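Local coordinates for protein WZI (Escherichia coli, PDB 2YNK) that is an outer-membrane beta-barrel lectin that takes part in group 1 capsule assembly, probably by binding capsular polysaccharide at the cell surface, at residues Asp274-Leu279 and Pro286-Gly291; Gly155-Leu160 and Asn324-Ala329; Gln150-Gly155 and Gly215-Phe220. One frame throughout, in Å; residues are numbered along the deposited sequence.

Overall arrangement
All three contacts involve strands of one 18-stranded antiparallel barrel. Interaction 1 pairs two adjacent strands of the wall, 268-278 and 287-295, whereas interactions 2 and 3 tie the internal segment 150-160 to strands 322-331 and 212-221. The two loop contacts share Gly155, and their segments alternate along the chain, with interaction 1 nested inside the span closed by interaction 2. Centres lie about 11 Å apart for interactions 1 and 2 and about 15 Å for the other pairs. Tyr290-Glu328 and Asp274-Arg217 cross-link wall strands round the segment, which interactions 2 and 3 hold to the wall and against whose Pro154 Tyr290 and Asp274 pack.

Interaction 1: Asp274-Leu279 and Pro286-Gly291; sequences DFKFKL and PVSFYG
Phe289 sits between Phe275 and Phe277, and these three rings form an aromatic cluster on one face of two antiparallel barrel strands. Against Phe275 it is steeply turned, the planes 77° apart, with CE1 of Phe275 3.7 Å from CE2 of Phe289. Phe277 runs alongside Phe289 in the same direction; its CB lies over the Phe289 ring face in a CH-pi contact, 4.1 Å from the centroid. Phe275 has CG between backbone N and carbonyl carbon (chi1 81°), which lays its ring down across the backbone of Tyr290 and Gly291. Its CE2 is 3.5 Å from Gly291 N, and the ring fills space that a side chain at Gly291 would enter.

Beneath the rings, the pairs Phe275-Gly291 and Phe277-Phe289 each exchange backbone hydrogen bonds both ways, and Leu279 N to Val287 O, 3.0 Å, adds a fifth. On the opposite face, the extended chain of Lys276 passes Tyr290 CB and brings CE near Ser288 CB; Lys276 NZ goes on to salt bridges with Asp19 and Glu313. One face is therefore aromatic, consistent with the lipid-facing outside of the barrel, and the other is polar and turned to the packed interior.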
loop_
_atom_site.group_PDB
_atom_site.type_symbol
_atom_site.label_atom_id
_atom_site.label_comp_id
_atom_site.label_asym_id
_atom_site.label_seq_id
_atom_site.Cartn_x
_atom_site.Cartn_y
_atom_site.Cartn_z
ATOM N N ASP A 274 -2.007 -13.124 6.516
ATOM C CA ASP A 274 -2.896 -12.791 5.408
ATOM C C ASP A 274 -2.930 -13.936 4.407
ATOM O O ASP A 274 -2.052 -14.798 4.412
ATOM C CB ASP A 274 -2.484 -11.478 4.723
ATOM C CG ASP A 274 -0.986 -11.191 4.822
ATOM O OD1 ASP A 274 -0.490 -10.849 5.930
ATOM O OD2 ASP A 274 -0.302 -11.284 3.782
ATOM N N PHE A 275 -3.962 -13.957 3.570
ATOM C CA PHE A 275 -4.050 -14.931 2.482
ATOM C C PHE A 275 -4.760 -14.321 1.278
ATOM O O PHE A 275 -5.510 -13.349 1.412
ATOM C CB PHE A 275 -4.797 -16.198 2.933
ATOM C CG PHE A 275 -6.292 -16.052 2.904
ATOM C CD1 PHE A 275 -7.008 -16.330 1.741
ATOM C CD2 PHE A 275 -6.981 -15.602 4.024
ATOM C CE1 PHE A 275 -8.382 -16.169 1.706
ATOM C CE2 PHE A 275 -8.357 -15.443 3.995
ATOM C CZ PHE A 275 -9.059 -15.726 2.837
ATOM N N LYS A 276 -4.507 -14.897 0.108
ATOM C CA LYS A 276 -5.291 -14.624 -1.090
ATOM C C LYS A 276 -5.503 -15.956 -1.834
ATOM O O LYS A 276 -4.545 -16.706 -2.052
ATOM C CB LYS A 276 -4.600 -13.580 -1.990
ATOM C CG LYS A 276 -5.432 -13.185 -3.210
ATOM C CD LYS A 276 -4.770 -12.171 -4.134
ATOM C CE LYS A 276 -5.564 -12.026 -5.438
ATOM N NZ LYS A 276 -5.284 -10.790 -6.237
ATOM N N PHE A 277 -6.753 -16.240 -2.207
ATOM C CA PHE A 277 -7.108 -17.491 -2.871
ATOM C C PHE A 277 -7.700 -17.245 -4.256
ATOM O O PHE A 277 -8.808 -16.738 -4.375
ATOM C CB PHE A 277 -8.106 -18.275 -2.018
ATOM C CG PHE A 277 -8.388 -19.658 -2.539
ATOM C CD1 PHE A 277 -7.523 -20.709 -2.260
ATOM C CD2 PHE A 277 -9.513 -19.912 -3.307
ATOM C CE1 PHE A 277 -7.779 -21.986 -2.740
ATOM C CE2 PHE A 277 -9.773 -21.185 -3.786
ATOM C CZ PHE A 277 -8.906 -22.223 -3.501
ATOM N N LYS A 278 -6.960 -17.616 -5.299
ATOM C CA LYS A 278 -7.405 -17.424 -6.687
ATOM C C LYS A 278 -8.314 -18.572 -7.102
ATOM O O LYS A 278 -8.034 -19.724 -6.784
ATOM C CB LYS A 278 -6.206 -17.353 -7.639
ATOM C CG LYS A 278 -5.311 -16.138 -7.428
ATOM C CD LYS A 278 -3.925 -16.314 -8.043
ATOM C CE LYS A 278 -2.835 -15.783 -7.116
ATOM N NZ LYS A 278 -2.767 -16.496 -5.798
ATOM N N LEU A 279 -9.399 -18.255 -7.808
ATOM C CA LEU A 279 -10.349 -19.271 -8.269
ATOM C C LEU A 279 -10.112 -19.711 -9.719
ATOM O O LEU A 279 -10.580 -20.769 -10.124
ATOM C CB LEU A 279 -11.800 -18.784 -8.102
ATOM C CG LEU A 279 -12.392 -18.860 -6.687
ATOM C CD1 LEU A 279 -13.793 -18.261 -6.640
ATOM C CD2 LEU A 279 -12.416 -20.297 -6.188
ATOM N N PRO A 286 -12.207 -15.516 -13.008
ATOM C CA PRO A 286 -11.149 -14.569 -12.712
ATOM C C PRO A 286 -11.539 -13.757 -11.479
ATOM O O PRO A 286 -11.729 -12.537 -11.538
ATOM C CB PRO A 286 -11.114 -13.720 -13.970
ATOM C CG PRO A 286 -12.543 -13.657 -14.394
ATOM C CD PRO A 286 -13.196 -14.930 -13.930
ATOM N N VAL A 287 -11.663 -14.482 -10.372
ATOM C CA VAL A 287 -12.176 -13.971 -9.125
ATOM C C VAL A 287 -11.255 -14.496 -8.039
ATOM O O VAL A 287 -10.744 -15.612 -8.147
ATOM C CB VAL A 287 -13.610 -14.480 -8.872
ATOM C CG1 VAL A 287 -14.091 -14.094 -7.479
ATOM C CG2 VAL A 287 -14.557 -13.948 -9.934
ATOM N N SER A 288 -11.020 -13.690 -7.011
ATOM C CA SER A 288 -10.250 -14.137 -5.864
ATOM C C SER A 288 -10.894 -13.629 -4.606
ATOM O O SER A 288 -11.681 -12.690 -4.639
ATOM C CB SER A 288 -8.819 -13.618 -5.926
ATOM O OG SER A 288 -8.223 -13.887 -7.177
ATOM N N PHE A 289 -10.562 -14.255 -3.491
ATOM C CA PHE A 289 -10.912 -13.689 -2.210
ATOM C C PHE A 289 -9.697 -13.709 -1.296
ATOM O O PHE A 289 -8.820 -14.573 -1.423
ATOM C CB PHE A 289 -12.150 -14.359 -1.598
ATOM C CG PHE A 289 -11.972 -15.808 -1.234
ATOM C CD1 PHE A 289 -12.178 -16.810 -2.177
ATOM C CD2 PHE A 289 -11.660 -16.177 0.070
ATOM C CE1 PHE A 289 -12.041 -18.154 -1.834
ATOM C CE2 PHE A 289 -11.526 -17.518 0.424
ATOM C CZ PHE A 289 -11.715 -18.510 -0.529
ATOM N N TYR A 290 -9.644 -12.718 -0.407
ATOM C CA TYR A 290 -8.493 -12.499 0.446
ATOM C C TYR A 290 -8.897 -12.070 1.858
ATOM O O TYR A 290 -10.013 -11.605 2.087
ATOM C CB TYR A 290 -7.584 -11.448 -0.183
ATOM C CG TYR A 290 -8.287 -10.154 -0.552
ATOM C CD1 TYR A 290 -8.500 -9.159 0.406
ATOM C CD2 TYR A 290 -8.730 -9.921 -1.852
ATOM C CE1 TYR A 290 -9.143 -7.981 0.082
ATOM C CE2 TYR A 290 -9.374 -8.739 -2.186
ATOM C CZ TYR A 290 -9.575 -7.768 -1.210
ATOM O OH TYR A 290 -10.209 -6.584 -1.516
ATOM N N GLY A 291 -7.965 -12.227 2.793
ATOM C CA GLY A 291 -8.181 -11.871 4.197
ATOM C C GLY A 291 -6.889 -11.564 4.938
ATOM O O GLY A 291 -5.811 -12.017 4.548
#

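Interaction 2: Gly155-Leu160 and Asn324-Ala329; sequences GYEGSL and NWYLEA
Glu328 reaches from strand 322-331 to two consecutive backbone amides of the internal loop, Tyr156 N and Glu157 N. The Tyr156 N to Glu328 OE1 bond is 2.8 Å long and nearly straight, using the syn lone pair; Glu157 N meets OE2 of Glu328 at 3.2 Å, from above the carboxylate plane. An extended chain with CG anti to the backbone N (chi1 -167°) carries the acid that far. Tyr326 OH adds a third hydrogen bond, donating to Glu157 OE1 across 2.6 Å, again from above the plane of the acceptor.

The aromatic part lies next to these bonds. The rings of Tyr156 and Tyr326 are almost parallel, 3° apart, but slid so far that they barely overlap. Tyr156 CB lies over one face of the Tyr326 ring in a CH-pi contact, 3.7 Å from the centroid.

Partners outside the segments add to this: Tyr290 OH bonds Glu328 OE1, His330 NE2 bonds Glu328 OE2, and Arg387 forms a salt bridge with Glu157 OE2. The donors round Glu328, and Arg387 beside Glu157, would favour the charged forms, while the closeness of the two acids would work against charging both. Glu328 pins the loop to the barrel wall through main-chain atoms.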
loop_
_atom_site.group_PDB
_atom_site.type_symbol
_atom_site.label_atom_id
_atom_site.label_comp_id
_atom_site.label_asym_id
_atom_site.label_seq_id
_atom_site.Cartn_x
_atom_site.Cartn_y
_atom_site.Cartn_z
ATOM N N GLY A 155 -5.010 -6.408 0.725
ATOM C CA GLY A 155 -6.115 -5.472 0.728
ATOM C C GLY A 155 -5.891 -4.359 -0.262
ATOM O O GLY A 155 -4.748 -4.047 -0.602
ATOM N N TYR A 156 -6.997 -3.770 -0.719
ATOM C CA TYR A 156 -6.967 -2.625 -1.617
ATOM C C TYR A 156 -7.248 -1.319 -0.882
ATOM O O TYR A 156 -6.792 -0.255 -1.298
ATOM C CB TYR A 156 -7.966 -2.822 -2.759
ATOM C CG TYR A 156 -7.481 -3.802 -3.805
ATOM C CD1 TYR A 156 -6.539 -3.424 -4.746
ATOM C CD2 TYR A 156 -7.945 -5.112 -3.833
ATOM C CE1 TYR A 156 -6.080 -4.315 -5.705
ATOM C CE2 TYR A 156 -7.497 -6.010 -4.788
ATOM C CZ TYR A 156 -6.563 -5.605 -5.726
ATOM O OH TYR A 156 -6.093 -6.482 -6.668
ATOM N N GLU A 157 -7.995 -1.404 0.211
ATOM C CA GLU A 157 -8.416 -0.214 0.948
ATOM C C GLU A 157 -7.440 0.148 2.079
ATOM O O GLU A 157 -7.395 1.292 2.528
ATOM C CB GLU A 157 -9.815 -0.424 1.513
ATOM C CG GLU A 157 -10.680 0.825 1.436
ATOM C CD GLU A 157 -11.267 1.036 0.058
ATOM O OE1 GLU A 157 -11.670 0.034 -0.567
ATOM O OE2 GLU A 157 -11.332 2.196 -0.396
ATOM N N GLY A 158 -6.657 -0.836 2.514
ATOM C CA GLY A 158 -5.744 -0.671 3.634
ATOM C C GLY A 158 -4.924 -1.916 3.915
ATOM O O GLY A 158 -5.262 -3.016 3.466
ATOM N N SER A 159 -3.814 -1.723 4.613
ATOM C CA SER A 159 -3.156 -2.791 5.340
ATOM C C SER A 159 -3.411 -2.579 6.825
ATOM O O SER A 159 -3.319 -1.466 7.314
ATOM C CB SER A 159 -1.656 -2.775 5.097
ATOM O OG SER A 159 -1.001 -3.552 6.092
ATOM N N LEU A 160 -3.698 -3.648 7.547
ATOM C CA LEU A 160 -3.933 -3.547 8.983
ATOM C C LEU A 160 -2.646 -3.382 9.782
ATOM O O LEU A 160 -2.707 -3.099 10.989
ATOM C CB LEU A 160 -4.665 -4.785 9.506
ATOM C CG LEU A 160 -6.041 -5.109 8.927
ATOM C CD1 LEU A 160 -6.506 -6.458 9.471
ATOM C CD2 LEU A 160 -7.053 -4.016 9.227
ATOM N N ASN A 324 -12.112 -4.026 -13.435
ATOM C CA ASN A 324 -11.597 -4.393 -12.105
ATOM C C ASN A 324 -12.628 -4.058 -11.052
ATOM O O ASN A 324 -13.181 -2.963 -11.070
ATOM C CB ASN A 324 -10.360 -3.574 -11.765
ATOM C CG ASN A 324 -9.105 -4.100 -12.399
ATOM O OD1 ASN A 324 -8.576 -5.121 -11.982
ATOM N ND2 ASN A 324 -8.586 -3.369 -13.378
ATOM N N TRP A 325 -12.873 -4.966 -10.117
ATOM C CA TRP A 325 -13.743 -4.647 -8.996
ATOM C C TRP A 325 -13.347 -5.367 -7.750
ATOM O O TRP A 325 -12.789 -6.464 -7.808
ATOM C CB TRP A 325 -15.199 -4.942 -9.335
ATOM C CG TRP A 325 -15.502 -6.413 -9.463
ATOM C CD1 TRP A 325 -15.501 -7.186 -10.621
ATOM C CD2 TRP A 325 -15.860 -7.346 -8.388
ATOM N NE1 TRP A 325 -15.823 -8.486 -10.342
ATOM C CE2 TRP A 325 -16.047 -8.653 -9.027
ATOM C CE3 TRP A 325 -16.034 -7.236 -7.018
ATOM C CZ2 TRP A 325 -16.392 -9.782 -8.303
ATOM C CZ3 TRP A 325 -16.383 -8.383 -6.298
ATOM C CH2 TRP A 325 -16.559 -9.623 -6.928
ATOM N N TYR A 326 -13.621 -4.748 -6.606
ATOM C CA TYR A 326 -13.424 -5.415 -5.329
ATOM C C TYR A 326 -14.508 -5.020 -4.334
ATOM O O TYR A 326 -15.115 -3.956 -4.446
ATOM C CB TYR A 326 -12.012 -5.152 -4.772
ATOM C CG TYR A 326 -11.746 -3.727 -4.342
ATOM C CD1 TYR A 326 -12.400 -3.177 -3.242
ATOM C CD2 TYR A 326 -10.822 -2.934 -5.006
ATOM C CE1 TYR A 326 -12.164 -1.881 -2.836
ATOM C CE2 TYR A 326 -10.579 -1.634 -4.603
ATOM C CZ TYR A 326 -11.258 -1.112 -3.516
ATOM O OH TYR A 326 -11.040 0.186 -3.098
ATOM N N LEU A 327 -14.759 -5.902 -3.379
ATOM C CA LEU A 327 -15.639 -5.607 -2.259
ATOM C C LEU A 327 -14.871 -6.017 -1.014
ATOM O O LEU A 327 -14.417 -7.160 -0.918
ATOM C CB LEU A 327 -16.959 -6.364 -2.378
ATOM C CG LEU A 327 -18.060 -5.961 -1.389
ATOM C CD1 LEU A 327 -18.282 -4.455 -1.401
ATOM C CD2 LEU A 327 -19.373 -6.684 -1.675
ATOM N N GLU A 328 -14.704 -5.085 -0.077
ATOM C CA GLU A 328 -13.755 -5.266 1.011
ATOM C C GLU A 328 -14.309 -4.754 2.353
ATOM O O GLU A 328 -14.864 -3.654 2.420
ATOM C CB GLU A 328 -12.451 -4.544 0.644
ATOM C CG GLU A 328 -11.259 -4.901 1.522
ATOM C CD GLU A 328 -9.938 -4.378 0.986
ATOM O OE1 GLU A 328 -9.714 -4.443 -0.242
ATOM O OE2 GLU A 328 -9.104 -3.907 1.794
ATOM N N ALA A 329 -14.155 -5.554 3.413
ATOM C CA ALA A 329 -14.635 -5.193 4.758
ATOM C C ALA A 329 -13.484 -5.153 5.762
ATOM O O ALA A 329 -12.650 -6.054 5.765
ATOM C CB ALA A 329 -15.708 -6.165 5.225
#

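Interaction 3: Gln150-Gly155 and Gly215-Phe220; sequences QWWGPG and GGRFTF
Arg217 NH2, beside Gly153 in this contact, is gripped by two outside groups: a salt bridge to Asp274 OD2 and a hydrogen bond to Ser28 OG. Thr29 OG1 takes Arg217 NE, so the guanidinium is fixed from more than one direction. The setting is the inner side of an 18-stranded antiparallel outer-membrane barrel, where strand 212-221 of the wall meets the interior segment 150-155, whose short strand 151-152 pairs with 29-30.

No hydrogen bond joins the two segments themselves; the arginine and an indole do the work by packing. Arg217 is stretched out from CG to NE, its CG anti to the backbone N (chi1 167°), and it slides past Trp152 in the opposite direction. CD rests over the five-membered ring of Trp152 in a CH-pi contact, 3.5 Å from the centroid and only 13° off the ring normal, while Arg217 CB covers the same indole nearer its six-membered ring. It is thus the aliphatic stem that lies on the tryptophan. The guanidinium has moved on, its plane 31° from the indole, and sets one face against the start of the Gly153 backbone, with NH2 of Arg217 3.8 Å from Gly153 N.

The far edge of the indole meets bare main chain. Trp152 CH2 comes within 3.5 Å of Gly216 N, and Gly215 C lies at the ring edge, a close approach that the missing side chain of Gly215 allows. At the other end of the indole, Trp152 NE1 bonds Gln196 OE1, which, with Arg217 on one face, should limit rotation of the ring. The chain turns at Gly153, whose backbone angles call for glycine, and across that turn Trp151 NE1 makes a weak hydrogen bond, 3.1 Å long, to Gly155 O.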
loop_
_atom_site.group_PDB
_atom_site.type_symbol
_atom_site.label_atom_id
_atom_site.label_comp_id
_atom_site.label_asym_id
_atom_site.label_seq_id
_atom_site.Cartn_x
_atom_site.Cartn_y
_atom_site.Cartn_z
ATOM N N GLN A 150 5.707 1.380 1.985
ATOM C CA GLN A 150 5.443 -0.054 1.846
ATOM C C GLN A 150 3.948 -0.320 1.731
ATOM O O GLN A 150 3.115 0.589 1.927
ATOM C CB GLN A 150 5.982 -0.816 3.057
ATOM C CG GLN A 150 7.494 -0.845 3.185
ATOM C CD GLN A 150 7.941 -0.970 4.631
ATOM O OE1 GLN A 150 7.677 -0.088 5.464
ATOM N NE2 GLN A 150 8.638 -2.059 4.937
ATOM N N TRP A 151 3.627 -1.571 1.401
ATOM C CA TRP A 151 2.278 -2.093 1.570
ATOM C C TRP A 151 2.351 -3.532 1.923
ATOM O O TRP A 151 2.922 -4.325 1.170
ATOM C CB TRP A 151 1.466 -1.923 0.312
ATOM C CG TRP A 151 0.008 -2.263 0.458
ATOM C CD1 TRP A 151 -0.595 -3.504 0.299
ATOM C CD2 TRP A 151 -1.088 -1.344 0.766
ATOM N NE1 TRP A 151 -1.953 -3.418 0.482
ATOM C CE2 TRP A 151 -2.310 -2.145 0.768
ATOM C CE3 TRP A 151 -1.174 0.016 1.032
ATOM C CZ2 TRP A 151 -3.550 -1.583 1.024
ATOM C CZ3 TRP A 151 -2.434 0.569 1.279
ATOM C CH2 TRP A 151 -3.587 -0.212 1.270
ATOM N N TRP A 152 1.777 -3.887 3.072
ATOM C CA TRP A 152 1.799 -5.272 3.552
ATOM C C TRP A 152 0.428 -5.906 3.556
ATOM O O TRP A 152 -0.379 -5.682 4.470
ATOM C CB TRP A 152 2.417 -5.328 4.936
ATOM C CG TRP A 152 3.918 -5.224 4.922
ATOM C CD1 TRP A 152 4.749 -4.873 3.861
ATOM C CD2 TRP A 152 4.820 -5.436 6.049
ATOM N NE1 TRP A 152 6.060 -4.874 4.248
ATOM C CE2 TRP A 152 6.171 -5.214 5.540
ATOM C CE3 TRP A 152 4.650 -5.773 7.379
ATOM C CZ2 TRP A 152 7.279 -5.344 6.338
ATOM C CZ3 TRP A 152 5.776 -5.905 8.180
ATOM C CH2 TRP A 152 7.060 -5.694 7.673
ATOM N N GLY A 153 0.159 -6.709 2.521
ATOM C CA GLY A 153 -1.046 -7.519 2.467
ATOM C C GLY A 153 -1.850 -7.354 1.200
ATOM O O GLY A 153 -1.531 -6.519 0.364
ATOM N N PRO A 154 -2.920 -8.145 1.061
ATOM C CA PRO A 154 -3.680 -8.233 -0.174
ATOM C C PRO A 154 -4.817 -7.233 -0.294
ATOM O O PRO A 154 -5.506 -7.208 -1.319
ATOM C CB PRO A 154 -4.246 -9.646 -0.110
ATOM C CG PRO A 154 -4.469 -9.869 1.346
ATOM C CD PRO A 154 -3.443 -9.063 2.087
ATOM N N GLY A 155 -5.010 -6.408 0.725
ATOM C CA GLY A 155 -6.115 -5.472 0.728
ATOM C C GLY A 155 -5.891 -4.359 -0.262
ATOM O O GLY A 155 -4.748 -4.047 -0.602
ATOM N N GLY A 215 10.653 -4.361 11.530
ATOM C CA GLY A 215 9.633 -5.288 11.055
ATOM C C GLY A 215 10.066 -6.306 10.025
ATOM O O GLY A 215 11.102 -6.169 9.361
ATOM N N GLY A 216 9.235 -7.328 9.884
ATOM C CA GLY A 216 9.538 -8.451 9.021
ATOM C C GLY A 216 8.264 -9.001 8.428
ATOM O O GLY A 216 7.214 -9.019 9.082
ATOM N N ARG A 217 8.357 -9.438 7.181
ATOM C CA ARG A 217 7.228 -10.029 6.498
ATOM C C ARG A 217 7.688 -11.155 5.578
ATOM O O ARG A 217 8.726 -11.051 4.915
ATOM C CB ARG A 217 6.488 -8.971 5.698
ATOM C CG ARG A 217 5.489 -9.567 4.721
ATOM C CD ARG A 217 4.603 -8.515 4.101
ATOM N NE ARG A 217 3.628 -9.129 3.210
ATOM C CZ ARG A 217 2.501 -9.712 3.607
ATOM N NH1 ARG A 217 2.188 -9.778 4.903
ATOM N NH2 ARG A 217 1.680 -10.235 2.701
ATOM N N PHE A 218 6.891 -12.214 5.543
ATOM C CA PHE A 218 7.194 -13.403 4.764
ATOM C C PHE A 218 5.936 -13.854 4.050
ATOM O O PHE A 218 4.848 -13.838 4.635
ATOM C CB PHE A 218 7.686 -14.521 5.679
ATOM C CG PHE A 218 8.091 -15.771 4.951
ATOM C CD1 PHE A 218 9.393 -15.938 4.496
ATOM C CD2 PHE A 218 7.172 -16.797 4.731
ATOM C CE1 PHE A 218 9.767 -17.095 3.833
ATOM C CE2 PHE A 218 7.544 -17.954 4.070
ATOM C CZ PHE A 218 8.841 -18.099 3.616
ATOM N N THR A 219 6.087 -14.247 2.785
ATOM C CA THR A 219 4.983 -14.815 2.015
ATOM C C THR A 219 5.445 -15.998 1.173
ATOM O O THR A 219 6.609 -16.075 0.770
ATOM C CB THR A 219 4.384 -13.782 1.066
ATOM O OG1 THR A 219 5.445 -13.169 0.340
ATOM C CG2 THR A 219 3.634 -12.715 1.832
ATOM N N PHE A 220 4.521 -16.916 0.909
ATOM C CA PHE A 220 4.796 -18.026 0.011
ATOM C C PHE A 220 3.525 -18.583 -0.592
ATOM O O PHE A 220 2.446 -18.521 0.020
ATOM C CB PHE A 220 5.588 -19.139 0.710
ATOM C CG PHE A 220 4.790 -19.940 1.703
ATOM C CD1 PHE A 220 4.319 -19.357 2.866
ATOM C CD2 PHE A 220 4.529 -21.280 1.480
ATOM C CE1 PHE A 220 3.597 -20.091 3.785
ATOM C CE2 PHE A 220 3.809 -22.025 2.394
ATOM C CZ PHE A 220 3.341 -21.429 3.551
#